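Local coordinates for protein cGAS/DncV-like nucleotidyltransferase in E. coli homolog (Elizabethkingia meningoseptica ATCC 13253 = NBRC 12535, PDB 6E0O) that synthesizes cyclic dinucleotide second messengers from nucleoside triphosphates as part of a CBASS antiphage defence system, at residues Val142-Ser147 against Ser151-Gly156; Ile157-Tyr160 against Glu166-Ser169; Tyr224-Asn229 against Arg241-Lys246. All blocks are in the same frame, centred on the assembly; numbering follows the deposited sequence.

Interaction 1. Residues Val142-Ser147 against Ser151-Gly156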
loop_
_atom_site.group_PDB
_atom_site.type_symbol
_atom_site.label_atom_id
_atom_site.label_comp_id
_atom_site.label_asym_id
_atom_site.label_seq_id
_atom_site.Cartn_x
_atom_site.Cartn_y
_atom_site.Cartn_z
ATOM N N VAL A 142 4.771 -4.165 17.740
ATOM C CA VAL A 142 6.106 -4.235 17.161
ATOM C C VAL A 142 6.444 -5.663 16.774
ATOM O O VAL A 142 6.138 -6.620 17.498
ATOM C CB VAL A 142 7.136 -3.703 18.172
ATOM C CG1 VAL A 142 8.564 -3.951 17.693
ATOM C CG2 VAL A 142 6.918 -2.235 18.442
ATOM N N LEU A 143 7.095 -5.804 15.626
ATOM C CA LEU A 143 7.591 -7.075 15.126
ATOM C C LEU A 143 9.082 -6.968 14.853
ATOM O O LEU A 143 9.537 -5.991 14.252
ATOM C CB LEU A 143 6.909 -7.427 13.807
ATOM C CG LEU A 143 7.513 -8.603 13.039
ATOM C CD1 LEU A 143 7.171 -9.900 13.745
ATOM C CD2 LEU A 143 7.047 -8.615 11.596
ATOM N N LYS A 144 9.832 -7.996 15.241
ATOM C CA LYS A 144 11.230 -8.120 14.854
ATOM C C LYS A 144 11.428 -9.469 14.189
ATOM O O LYS A 144 11.023 -10.495 14.744
ATOM C CB LYS A 144 12.151 -7.956 16.058
ATOM C CG LYS A 144 12.004 -6.568 16.637
ATOM C CD LYS A 144 12.945 -6.280 17.766
ATOM C CE LYS A 144 12.825 -4.814 18.129
ATOM N NZ LYS A 144 13.700 -4.444 19.261
ATOM N N ARG A 145 12.026 -9.458 12.996
ATOM C CA ARG A 145 12.256 -10.683 12.245
ATOM C C ARG A 145 13.586 -10.598 11.517
ATOM O O ARG A 145 13.967 -9.540 11.006
ATOM C CB ARG A 145 11.178 -10.925 11.186
ATOM C CG ARG A 145 9.857 -11.407 11.742
ATOM C CD ARG A 145 10.011 -12.708 12.506
ATOM N NE ARG A 145 8.801 -13.023 13.263
ATOM C CZ ARG A 145 7.665 -13.444 12.714
ATOM N NH1 ARG A 145 7.576 -13.598 11.398
ATOM N NH2 ARG A 145 6.615 -13.708 13.480
ATOM N N PHE A 146 14.272 -11.728 11.435
ATOM C CA PHE A 146 15.521 -11.784 10.698
ATOM C C PHE A 146 15.249 -11.867 9.205
ATOM O O PHE A 146 14.430 -12.674 8.750
ATOM C CB PHE A 146 16.342 -12.990 11.142
ATOM C CG PHE A 146 17.729 -13.002 10.585
ATOM C CD1 PHE A 146 18.710 -12.197 11.133
ATOM C CD2 PHE A 146 18.051 -13.808 9.509
ATOM C CE1 PHE A 146 19.994 -12.200 10.623
ATOM C CE2 PHE A 146 19.334 -13.817 8.995
ATOM C CZ PHE A 146 20.305 -13.010 9.551
ATOM N N SER A 147 15.931 -11.016 8.446
ATOM C CA SER A 147 15.903 -11.041 6.994
ATOM C C SER A 147 17.146 -11.768 6.503
ATOM O O SER A 147 18.267 -11.311 6.744
ATOM C CB SER A 147 15.916 -9.615 6.451
ATOM O OG SER A 147 16.197 -9.611 5.062
ATOM N N SER A 151 20.547 -10.243 5.767
ATOM C CA SER A 151 21.296 -10.783 6.900
ATOM C C SER A 151 21.273 -9.829 8.092
ATOM O O SER A 151 22.300 -9.537 8.710
ATOM C CB SER A 151 22.732 -11.137 6.502
ATOM O OG SER A 151 22.757 -12.122 5.483
ATOM N N VAL A 152 20.079 -9.336 8.420
ATOM C CA VAL A 152 19.914 -8.453 9.570
ATOM C C VAL A 152 18.535 -8.671 10.171
ATOM O O VAL A 152 17.591 -9.073 9.484
ATOM C CB VAL A 152 20.091 -6.958 9.207
ATOM C CG1 VAL A 152 21.468 -6.695 8.629
ATOM C CG2 VAL A 152 18.991 -6.506 8.250
ATOM N N GLU A 153 18.418 -8.381 11.466
ATOM C CA GLU A 153 17.106 -8.267 12.083
ATOM C C GLU A 153 16.464 -6.964 11.636
ATOM O O GLU A 153 17.107 -5.909 11.621
ATOM C CB GLU A 153 17.225 -8.286 13.605
ATOM C CG GLU A 153 15.864 -8.299 14.299
ATOM C CD GLU A 153 15.965 -8.261 15.808
ATOM O OE1 GLU A 153 16.328 -7.199 16.354
ATOM O OE2 GLU A 153 15.679 -9.294 16.445
ATOM N N ALA A 154 15.192 -7.044 11.269
ATOM C CA ALA A 154 14.430 -5.896 10.823
ATOM C C ALA A 154 13.222 -5.707 11.721
ATOM O O ALA A 154 12.618 -6.675 12.198
ATOM C CB ALA A 154 13.935 -6.099 9.393
ATOM N N GLU A 155 12.859 -4.450 11.929
ATOM C CA GLU A 155 11.709 -4.108 12.749
ATOM C C GLU A 155 10.566 -3.634 11.864
ATOM O O GLU A 155 10.747 -2.749 11.014
ATOM C CB GLU A 155 12.042 -3.029 13.779
ATOM C CG GLU A 155 10.851 -2.735 14.660
ATOM C CD GLU A 155 11.123 -1.702 15.724
ATOM O OE1 GLU A 155 12.250 -1.687 16.272
ATOM O OE2 GLU A 155 10.203 -0.910 16.013
ATOM N N GLY A 156 9.391 -4.206 12.094
ATOM C CA GLY A 156 8.166 -3.807 11.438
ATOM C C GLY A 156 7.007 -3.907 12.397
ATOM O O GLY A 156 7.154 -3.625 13.591
#

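Interaction 2. Residues Ile157-Tyr160 against Glu166-Ser169. With nucleotides of chain B.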
loop_
_atom_site.group_PDB
_atom_site.type_symbol
_atom_site.label_atom_id
_atom_site.label_comp_id
_atom_site.label_asym_id
_atom_site.label_seq_id
_atom_site.Cartn_x
_atom_site.Cartn_y
_atom_site.Cartn_z
ATOM N N ILE A 157 5.849 -4.318 11.885
ATOM C CA ILE A 157 4.641 -4.425 12.685
ATOM C C ILE A 157 4.019 -5.786 12.444
ATOM O O ILE A 157 4.209 -6.413 11.398
ATOM C CB ILE A 157 3.616 -3.315 12.381
ATOM C CG1 ILE A 157 3.246 -3.288 10.895
ATOM C CG2 ILE A 157 4.169 -1.972 12.836
ATOM C CD1 ILE A 157 2.105 -2.341 10.587
ATOM N N LYS A 158 3.239 -6.223 13.425
ATOM C CA LYS A 158 2.489 -7.461 13.306
ATOM C C LYS A 158 1.114 -7.318 13.939
ATOM O O LYS A 158 0.933 -6.621 14.942
ATOM C CB LYS A 158 3.232 -8.622 13.958
ATOM C CG LYS A 158 3.341 -8.554 15.447
ATOM C CD LYS A 158 3.964 -9.839 15.978
ATOM C CE LYS A 158 4.109 -9.789 17.478
ATOM N NZ LYS A 158 4.804 -11.008 17.975
ATOM N N PHE A 159 0.141 -7.978 13.330
ATOM C CA PHE A 159 -1.187 -8.066 13.898
ATOM C C PHE A 159 -1.802 -9.370 13.416
ATOM O O PHE A 159 -1.184 -10.127 12.666
ATOM C CB PHE A 159 -2.025 -6.830 13.576
ATOM C CG PHE A 159 -2.231 -6.583 12.119
ATOM C CD1 PHE A 159 -1.323 -5.833 11.392
ATOM C CD2 PHE A 159 -3.366 -7.056 11.482
ATOM C CE1 PHE A 159 -1.530 -5.579 10.048
ATOM C CE2 PHE A 159 -3.581 -6.809 10.142
ATOM C CZ PHE A 159 -2.662 -6.068 9.419
ATOM N N TYR A 160 -3.014 -9.641 13.871
ATOM C CA TYR A 160 -3.716 -10.860 13.515
ATOM C C TYR A 160 -5.056 -10.505 12.904
ATOM O O TYR A 160 -5.750 -9.614 13.390
ATOM C CB TYR A 160 -3.890 -11.749 14.740
ATOM C CG TYR A 160 -2.544 -12.114 15.322
ATOM C CD1 TYR A 160 -1.895 -11.265 16.213
ATOM C CD2 TYR A 160 -1.900 -13.280 14.943
ATOM C CE1 TYR A 160 -0.657 -11.586 16.731
ATOM C CE2 TYR A 160 -0.662 -13.613 15.458
ATOM C CZ TYR A 160 -0.045 -12.763 16.353
ATOM O OH TYR A 160 1.191 -13.086 16.866
ATOM N N GLU A 166 -1.498 -14.394 10.854
ATOM C CA GLU A 166 -0.498 -13.446 11.313
ATOM C C GLU A 166 -0.111 -12.557 10.141
ATOM O O GLU A 166 0.384 -13.044 9.122
ATOM C CB GLU A 166 0.723 -14.182 11.855
ATOM C CG GLU A 166 1.731 -13.247 12.509
ATOM C CD GLU A 166 2.973 -13.965 12.981
ATOM O OE1 GLU A 166 3.640 -14.596 12.138
ATOM O OE2 GLU A 166 3.276 -13.898 14.190
ATOM N N ILE A 167 -0.376 -11.265 10.265
ATOM C CA ILE A 167 -0.089 -10.290 9.224
ATOM C C ILE A 167 1.112 -9.475 9.677
ATOM O O ILE A 167 1.124 -8.939 10.788
ATOM C CB ILE A 167 -1.302 -9.378 8.974
ATOM C CG1 ILE A 167 -2.585 -10.189 8.761
ATOM C CG2 ILE A 167 -1.041 -8.472 7.777
ATOM C CD1 ILE A 167 -2.560 -11.102 7.564
ATOM N N ILE A 168 2.126 -9.394 8.828
ATOM C CA ILE A 168 3.333 -8.648 9.149
ATOM C C ILE A 168 3.604 -7.665 8.020
ATOM O O ILE A 168 3.225 -7.884 6.865
ATOM C CB ILE A 168 4.558 -9.554 9.415
ATOM C CG1 ILE A 168 4.977 -10.289 8.150
ATOM C CG2 ILE A 168 4.256 -10.540 10.545
ATOM C CD1 ILE A 168 6.278 -11.054 8.306
ATOM N N SER A 169 4.275 -6.575 8.361
ATOM C CA SER A 169 4.546 -5.534 7.387
ATOM C C SER A 169 5.780 -4.773 7.844
ATOM O O SER A 169 6.094 -4.722 9.033
ATOM C CB SER A 169 3.334 -4.593 7.236
ATOM O OG SER A 169 3.473 -3.759 6.106
ATOM P P A B 2 -6.728 -5.647 2.432
ATOM O OP1 A B 2 -6.131 -6.811 3.138
ATOM O OP2 A B 2 -8.159 -5.700 2.026
ATOM O "O5'" A B 2 -6.539 -4.368 3.365
ATOM C "C5'" A B 2 -7.405 -4.124 4.472
ATOM C "C4'" A B 2 -6.748 -3.244 5.508
ATOM O "O4'" A B 2 -5.685 -3.997 6.149
ATOM C "C3'" A B 2 -6.106 -1.971 4.965
ATOM O "O3'" A B 2 -6.235 -0.910 5.910
ATOM C "C2'" A B 2 -4.642 -2.362 4.811
ATOM O "O2'" A B 2 -3.731 -1.283 4.887
ATOM C "C1'" A B 2 -4.446 -3.342 5.965
ATOM N N9 A B 2 -3.438 -4.362 5.676
ATOM C C8 A B 2 -3.572 -5.443 4.835
ATOM N N7 A B 2 -2.503 -6.192 4.758
ATOM C C5 A B 2 -1.595 -5.557 5.595
ATOM C C6 A B 2 -0.262 -5.846 5.945
ATOM N N6 A B 2 0.434 -6.892 5.495
ATOM N N1 A B 2 0.327 -5.008 6.811
ATOM C C2 A B 2 -0.336 -3.952 7.279
ATOM N N3 A B 2 -1.588 -3.573 7.027
ATOM C C4 A B 2 -2.164 -4.429 6.169
#

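Interaction 3. Residues Tyr224-Asn229 against Arg241-Lys246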
loop_
_atom_site.group_PDB
_atom_site.type_symbol
_atom_site.label_atom_id
_atom_site.label_comp_id
_atom_site.label_asym_id
_atom_site.label_seq_id
_atom_site.Cartn_x
_atom_site.Cartn_y
_atom_site.Cartn_z
ATOM N N TYR A 224 8.768 -1.937 -8.700
ATOM C CA TYR A 224 9.993 -1.678 -7.958
ATOM C C TYR A 224 11.151 -2.506 -8.497
ATOM O O TYR A 224 12.306 -2.067 -8.443
ATOM C CB TYR A 224 9.771 -1.985 -6.463
ATOM C CG TYR A 224 10.993 -1.693 -5.621
ATOM C CD1 TYR A 224 11.291 -0.396 -5.242
ATOM C CD2 TYR A 224 11.868 -2.699 -5.236
ATOM C CE1 TYR A 224 12.422 -0.110 -4.504
ATOM C CE2 TYR A 224 12.992 -2.421 -4.500
ATOM C CZ TYR A 224 13.261 -1.132 -4.135
ATOM O OH TYR A 224 14.388 -0.858 -3.402
ATOM N N ASN A 225 10.871 -3.703 -9.005
ATOM C CA ASN A 225 11.918 -4.597 -9.483
ATOM C C ASN A 225 12.337 -4.324 -10.921
ATOM O O ASN A 225 13.274 -4.966 -11.412
ATOM C CB ASN A 225 11.493 -6.058 -9.301
ATOM C CG ASN A 225 11.576 -6.510 -7.851
ATOM O OD1 ASN A 225 12.574 -7.091 -7.423
ATOM N ND2 ASN A 225 10.527 -6.240 -7.085
ATOM N N VAL A 226 11.692 -3.384 -11.594
ATOM C CA VAL A 226 12.157 -2.977 -12.926
ATOM C C VAL A 226 13.404 -2.143 -12.763
ATOM O O VAL A 226 13.396 -1.158 -11.993
ATOM C CB VAL A 226 11.055 -2.187 -13.643
ATOM C CG1 VAL A 226 11.567 -1.649 -14.977
ATOM C CG2 VAL A 226 9.823 -3.047 -13.849
ATOM N N PRO A 227 14.520 -2.455 -13.432
ATOM C CA PRO A 227 15.748 -1.691 -13.214
ATOM C C PRO A 227 15.571 -0.213 -13.526
ATOM O O PRO A 227 14.820 0.174 -14.423
ATOM C CB PRO A 227 16.756 -2.345 -14.161
ATOM C CG PRO A 227 16.264 -3.772 -14.273
ATOM C CD PRO A 227 14.755 -3.627 -14.307
ATOM N N ASN A 228 16.289 0.611 -12.764
ATOM C CA ASN A 228 16.180 2.055 -12.913
ATOM C C ASN A 228 16.423 2.516 -14.345
ATOM O O ASN A 228 15.821 3.504 -14.776
ATOM C CB ASN A 228 17.180 2.748 -11.988
ATOM C CG ASN A 228 16.735 2.758 -10.542
ATOM O OD1 ASN A 228 15.661 2.258 -10.191
ATOM N ND2 ASN A 228 17.562 3.338 -9.686
ATOM N N ASN A 229 17.309 1.838 -15.086
ATOM C CA ASN A 229 17.644 2.288 -16.434
ATOM C C ASN A 229 16.532 2.030 -17.450
ATOM O O ASN A 229 16.712 2.368 -18.623
ATOM C CB ASN A 229 18.985 1.712 -16.901
ATOM C CG ASN A 229 18.938 0.226 -17.169
ATOM O OD1 ASN A 229 17.897 -0.414 -17.093
ATOM N ND2 ASN A 229 20.096 -0.333 -17.507
ATOM N N ARG A 241 5.857 1.194 -21.554
ATOM C CA ARG A 241 6.140 0.020 -22.372
ATOM C C ARG A 241 7.272 -0.798 -21.765
ATOM O O ARG A 241 7.157 -2.020 -21.604
ATOM C CB ARG A 241 6.507 0.450 -23.791
ATOM C CG ARG A 241 6.580 -0.702 -24.755
ATOM C CD ARG A 241 7.138 -0.257 -26.096
ATOM N NE ARG A 241 6.841 -1.232 -27.142
ATOM C CZ ARG A 241 7.573 -2.305 -27.400
ATOM N NH1 ARG A 241 8.666 -2.556 -26.689
ATOM N NH2 ARG A 241 7.202 -3.128 -28.374
ATOM N N ASN A 242 8.373 -0.133 -21.404
ATOM C CA ASN A 242 9.505 -0.842 -20.817
ATOM C C ASN A 242 9.104 -1.573 -19.539
ATOM O O ASN A 242 9.517 -2.715 -19.313
ATOM C CB ASN A 242 10.624 0.136 -20.463
ATOM C CG ASN A 242 11.357 0.673 -21.656
ATOM O OD1 ASN A 242 11.189 0.205 -22.783
ATOM N ND2 ASN A 242 12.205 1.661 -21.411
ATOM N N VAL A 243 8.318 -0.913 -18.680
ATOM C CA VAL A 243 7.904 -1.500 -17.407
ATOM C C VAL A 243 7.081 -2.756 -17.643
ATOM O O VAL A 243 7.328 -3.807 -17.035
ATOM C CB VAL A 243 7.122 -0.458 -16.586
ATOM C CG1 VAL A 243 6.354 -1.116 -15.443
ATOM C CG2 VAL A 243 8.068 0.593 -16.022
ATOM N N ILE A 244 6.072 -2.659 -18.511
ATOM C CA ILE A 244 5.190 -3.801 -18.744
ATOM C C ILE A 244 5.974 -4.959 -19.355
ATOM O O ILE A 244 5.859 -6.112 -18.918
ATOM C CB ILE A 244 3.980 -3.394 -19.606
ATOM C CG1 ILE A 244 3.110 -2.384 -18.849
ATOM C CG2 ILE A 244 3.191 -4.624 -20.013
ATOM C CD1 ILE A 244 2.017 -1.729 -19.682
ATOM N N VAL A 245 6.783 -4.671 -20.383
ATOM C CA VAL A 245 7.542 -5.734 -21.039
ATOM C C VAL A 245 8.502 -6.390 -20.053
ATOM O O VAL A 245 8.639 -7.619 -20.019
ATOM C CB VAL A 245 8.291 -5.184 -22.266
ATOM C CG1 VAL A 245 9.263 -6.233 -22.814
ATOM C CG2 VAL A 245 7.313 -4.753 -23.343
ATOM N N LYS A 246 9.184 -5.587 -19.231
ATOM C CA LYS A 246 10.155 -6.154 -18.302
ATOM C C LYS A 246 9.484 -7.077 -17.288
ATOM O O LYS A 246 9.961 -8.189 -17.040
ATOM C CB LYS A 246 10.922 -5.038 -17.595
ATOM C CG LYS A 246 11.937 -5.522 -16.565
ATOM C CD LYS A 246 12.959 -6.482 -17.132
ATOM C CE LYS A 246 14.083 -6.756 -16.136
ATOM N NZ LYS A 246 14.820 -8.020 -16.465
#

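Interaction 1. Residues Val142-Ser147 against Ser151-Gly156
F146 carries its CG trans to the backbone N (chi1 -171°), which swings the ring across to the partner strand, whereas K144 has CG opposite its carbonyl carbon (chi1 -63°) and then runs extended between E153 and E155. The ring of F146 meets mainly backbone: CZ lies 3.6 Å from S151 CA, and CE1 lies as far from V152 N. K144 is held by its methylenes, with CE 3.7 Å from E155 OE1 and CD 3.8 Å from E153 OE1. Its NZ stays 4.3 Å from E155 OE1, too far for a salt bridge, so the attraction is probably diffuse; E155 OE2 instead bonds to Y73 OH. These residues belong to a beta hairpin of the nucleotidyltransferase sheet, strands 135-147 and 152-160, closed by a G1 beta bulge in which S151 and V152 both face S147. S147 N donates to V152 O at 2.8 Å, nearly straight at 172°. Further along, R145 and A154 pair through both backbone bonds, as do L143 and G156. L143, R145, A154 and V152 lie on the other face of the hairpin, where S147 OG bonds to L263 O and Q150 N.

Interaction 2. Residues Ile157-Tyr160 against Glu166-Ser169
F159 lies with one face of its ring beneath I167, whose CB stands 3.7 Å from the ring centroid in a CH-pi contact only 18° off the normal. The two are a hydrogen-bonded antiparallel pair in the hairpin of strands 152-160 and 166-169, at one edge of the nucleotidyltransferase sheet. F159 holds its CG between the backbone N and the carbonyl carbon (chi1 60°), and the ring consequently leans over the neighbouring strand until CZ is 3.3 Å from I167 CG2, a close fit. Reciprocal backbone bonds join F159 to I167 and I157 to S169, fixing the register. On the reverse face, Y160 and E166 run side by side; Y160 CE2 touches E166 CG at 3.8 Å, and ring and carboxylate planes are 40° apart. The F159 face of the hairpin forms a wall of the nucleotide pocket, where F159 and I167 also touch K122, a probable ATP-binding residue. The adenine of nucleotide A2 of chain B comes to the edge of the F159 ring, with its C2 in the ring plane and 3.4 Å from F159 CE1. N6 of A2 of chain B donates one rather long bond to I168 O, 3.3 Å, while S169 CB lies 3.1 Å from N1 of the same base.

Interaction 3. Residues Tyr224-Asn229 against Arg241-Lys246
V226 and V243 form the buried part of this contact, while P227 and K246 make a partly exposed margin. V226 points toward the helix, and its two methyl groups meet different residues there. CG2 of V226 sits 4.3 Å from V243 CG1 and 4.1 Å from the carbonyl V243 O, so the valine rests against both side chain and backbone of the helix. Its other methyl, CG1, approaches K246 CG at 4.2 Å. V226 has CG1 trans to the backbone N (chi1 175°), which divides its branches between V243 and K246. In the helical part of the enzyme, the loop that leaves helix 216-224 thus folds back on helix 236-252, the next helix in the chain. The contact is purely van der Waals, and it is small, burying 197 Å² in all. Toward the margin, the lysine chain bends at its second torsion (56°) and crosses the proline ring at about a right angle, with K246 CE 3.7 Å from P227 CD. The aliphatic part of the lysine touches the loop, while NZ makes a salt bridge with D250, four residues on in the same helix. On the loop side, K181 NZ bonds to both V226 O and N228 OD1.

In the fold
Interactions 1 and 2 are successive hairpins of one sheet: strand 152-160 lies between strand 135-147 and the short strand 166-169; interaction 1 takes its first half, interaction 2 its second, where 166-169 joins on the other edge. Their centres lie 12 Å apart and they touch, with L143 of interaction 1 packed on I168 of interaction 2 and a long, weak ion pair between R145 and E166. The sheet thereby runs without a break from the exposed turn of interaction 1 to the base of the bound nucleotide at interaction 2. Interaction 3 follows later in the chain, among the helices, its centre 28 Å from interaction 1 and 30 Å from interaction 2, and touches neither. Of the three, interaction 2 alone reaches the nucleotide.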